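Local coordinates for protein glutathione S-transferase enzyme with thioredoxin-like domain (PDB 4L8E) that probably acts as a glutathione transferase, binding glutathione at the junction of its thioredoxin-like and all-helical domains, at residues T43-E48 / N108-F113. Numbering follows the deposited sequence.
Sequences TLFLEE and NKTGRF
Helix 37-49 of the thioredoxin-like domain here meets the C-terminal end of helix 99-110 and the start of the linker to the all-helical domain. Phe45 on the helix pairs with Phe113 on the linker. The rings form an offset edge-to-face stack, the edge of Phe113 turned toward the face of Phe45. Their centroids lie 6.0 Å apart and the planes make 76°. Phe45 gets there because its CG is anti to the backbone N (chi1 -178°), which carries the ring away from its own helix. Phe45 CE2 lies 4.1 Å from Phe113 CD2 and as far from Phe113 CB. The far rim of Phe45 meets polar atoms near its plane. Its CZ is 3.7 Å from Thr110 OG1, and its CE2 is 3.9 Å from Arg112 O. Thr110 OG1 accepts from the backbone N of Arg112 at 3.2 Å, an ST turn, and is also hydrogen-bonded to Leu106 O. These two bonds tie the hydroxyl to the helix end. Gly111, with positive phi, ends the helix and lets the chain turn back toward helix 37-49. Glu48 crosses Phe113 at about a right angle, with CB 3.5 Å from Phe113 CE2. Its chain is bent, with OE1 4.0 Å from Phe113 CZ, while OE2 forms a salt bridge with Arg223. One face of the Arg112 guanidinium looks onto Phe113 CE2, set off toward the rim of the group. Arg112 NH1 is 6.0 Å from Glu48 OE1, too far for a salt bridge, so any attraction is probably modest. Ile188 of helix 188-197 touches both rings, and its backbone hydrogen-bonds with that of Phe113. Leu103 and Leu106 of helix 99-110 pack on Phe45, while Ala225 of helix 224-230 touches Glu48.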
loop_
_atom_site.group_PDB
_atom_site.type_symbol
_atom_site.label_atom_id
_atom_site.label_comp_id
_atom_site.label_asym_id
_atom_site.label_seq_id
_atom_site.Cartn_x
_atom_site.Cartn_y
_atom_site.Cartn_z
ATOM N N THR A 43 14.830 9.296 -1.905
ATOM C CA THR A 43 16.019 10.138 -1.668
ATOM C C THR A 43 16.154 10.541 -0.196
ATOM O O THR A 43 17.258 10.657 0.305
ATOM C CB THR A 43 16.073 11.367 -2.575
ATOM O OG1 THR A 43 14.887 12.136 -2.394
ATOM C CG2 THR A 43 16.220 10.946 -4.032
ATOM N N LEU A 44 15.047 10.713 0.515
ATOM C CA LEU A 44 15.136 10.906 1.970
ATOM C C LEU A 44 15.865 9.741 2.633
ATOM O O LEU A 44 16.793 9.963 3.431
ATOM C CB LEU A 44 13.745 11.068 2.609
ATOM C CG LEU A 44 13.023 12.398 2.406
ATOM C CD1 LEU A 44 11.582 12.290 2.961
ATOM C CD2 LEU A 44 13.737 13.602 3.048
ATOM N N PHE A 45 15.437 8.516 2.318
ATOM C CA PHE A 45 16.037 7.333 2.898
ATOM C C PHE A 45 17.532 7.290 2.541
ATOM O O PHE A 45 18.360 7.123 3.406
ATOM C CB PHE A 45 15.360 6.048 2.442
ATOM C CG PHE A 45 15.953 4.836 3.072
ATOM C CD1 PHE A 45 17.116 4.283 2.557
ATOM C CD2 PHE A 45 15.419 4.293 4.208
ATOM C CE1 PHE A 45 17.704 3.198 3.163
ATOM C CE2 PHE A 45 16.003 3.222 4.806
ATOM C CZ PHE A 45 17.161 2.676 4.285
ATOM N N LEU A 46 17.859 7.460 1.270
ATOM C CA LEU A 46 19.254 7.309 0.821
ATOM C C LEU A 46 20.151 8.390 1.433
ATOM O O LEU A 46 21.324 8.142 1.774
ATOM C CB LEU A 46 19.316 7.332 -0.714
ATOM C CG LEU A 46 18.665 6.086 -1.355
ATOM C CD1 LEU A 46 18.426 6.335 -2.835
ATOM C CD2 LEU A 46 19.523 4.856 -1.149
ATOM N N GLU A 47 19.626 9.596 1.553
ATOM C CA GLU A 47 20.371 10.683 2.166
ATOM C C GLU A 47 20.582 10.487 3.685
ATOM O O GLU A 47 21.624 10.868 4.225
ATOM C CB GLU A 47 19.695 12.018 1.898
ATOM C CG GLU A 47 19.780 12.483 0.430
ATOM C CD GLU A 47 21.194 12.781 -0.060
ATOM O OE1 GLU A 47 22.048 13.217 0.741
ATOM O OE2 GLU A 47 21.425 12.632 -1.289
ATOM N N GLU A 48 19.592 9.895 4.354
ATOM C CA GLU A 48 19.735 9.552 5.775
ATOM C C GLU A 48 20.848 8.523 6.001
ATOM O O GLU A 48 21.643 8.647 6.938
ATOM C CB GLU A 48 18.421 8.998 6.342
ATOM C CG GLU A 48 17.295 9.996 6.451
ATOM C CD GLU A 48 17.424 10.974 7.626
ATOM O OE1 GLU A 48 18.403 10.922 8.422
ATOM O OE2 GLU A 48 16.514 11.827 7.750
ATOM N N ASN A 108 15.953 -3.245 5.169
ATOM C CA ASN A 108 16.481 -4.571 5.488
ATOM C C ASN A 108 17.937 -4.717 5.108
ATOM O O ASN A 108 18.731 -5.269 5.854
ATOM C CB ASN A 108 15.666 -5.677 4.803
ATOM C CG ASN A 108 14.307 -5.875 5.425
ATOM O OD1 ASN A 108 14.072 -5.470 6.559
ATOM N ND2 ASN A 108 13.399 -6.530 4.695
ATOM N N LYS A 109 18.299 -4.195 3.946
ATOM C CA LYS A 109 19.675 -4.283 3.461
ATOM C C LYS A 109 20.655 -3.527 4.363
ATOM O O LYS A 109 21.719 -4.037 4.686
ATOM C CB LYS A 109 19.770 -3.748 2.038
ATOM C CG LYS A 109 21.141 -3.990 1.434
ATOM C CD LYS A 109 21.199 -3.673 -0.040
ATOM C CE LYS A 109 22.507 -4.235 -0.615
ATOM N NZ LYS A 109 22.894 -3.539 -1.818
ATOM N N THR A 110 20.260 -2.342 4.814
ATOM C CA THR A 110 21.141 -1.476 5.597
ATOM C C THR A 110 21.005 -1.664 7.106
ATOM O O THR A 110 21.886 -1.247 7.854
ATOM C CB THR A 110 20.842 -0.011 5.333
ATOM O OG1 THR A 110 19.493 0.275 5.742
ATOM C CG2 THR A 110 21.013 0.318 3.837
ATOM N N GLY A 111 19.894 -2.253 7.535
ATOM C CA GLY A 111 19.569 -2.384 8.946
ATOM C C GLY A 111 19.182 -1.065 9.611
ATOM O O GLY A 111 19.219 -0.961 10.839
ATOM N N ARG A 112 18.796 -0.077 8.801
ATOM C CA ARG A 112 18.452 1.265 9.279
ATOM C C ARG A 112 16.987 1.609 9.061
ATOM O O ARG A 112 16.388 1.199 8.092
ATOM C CB ARG A 112 19.321 2.320 8.565
ATOM C CG ARG A 112 20.817 2.049 8.626
ATOM C CD ARG A 112 21.420 2.420 9.950
ATOM N NE ARG A 112 20.901 3.675 10.477
ATOM C CZ ARG A 112 21.366 4.886 10.188
ATOM N NH1 ARG A 112 20.796 5.947 10.745
ATOM N NH2 ARG A 112 22.390 5.047 9.356
ATOM N N PHE A 113 16.440 2.392 9.987
ATOM C CA PHE A 113 15.109 2.998 9.874
ATOM C C PHE A 113 13.948 2.005 9.882
ATOM O O PHE A 113 12.844 2.306 9.437
ATOM C CB PHE A 113 15.055 4.019 8.723
ATOM C CG PHE A 113 16.041 5.125 8.919
ATOM C CD1 PHE A 113 15.860 6.066 9.918
ATOM C CD2 PHE A 113 17.208 5.166 8.176
ATOM C CE1 PHE A 113 16.795 7.040 10.146
ATOM C CE2 PHE A 113 18.182 6.151 8.404
ATOM C CZ PHE A 113 17.980 7.088 9.377
#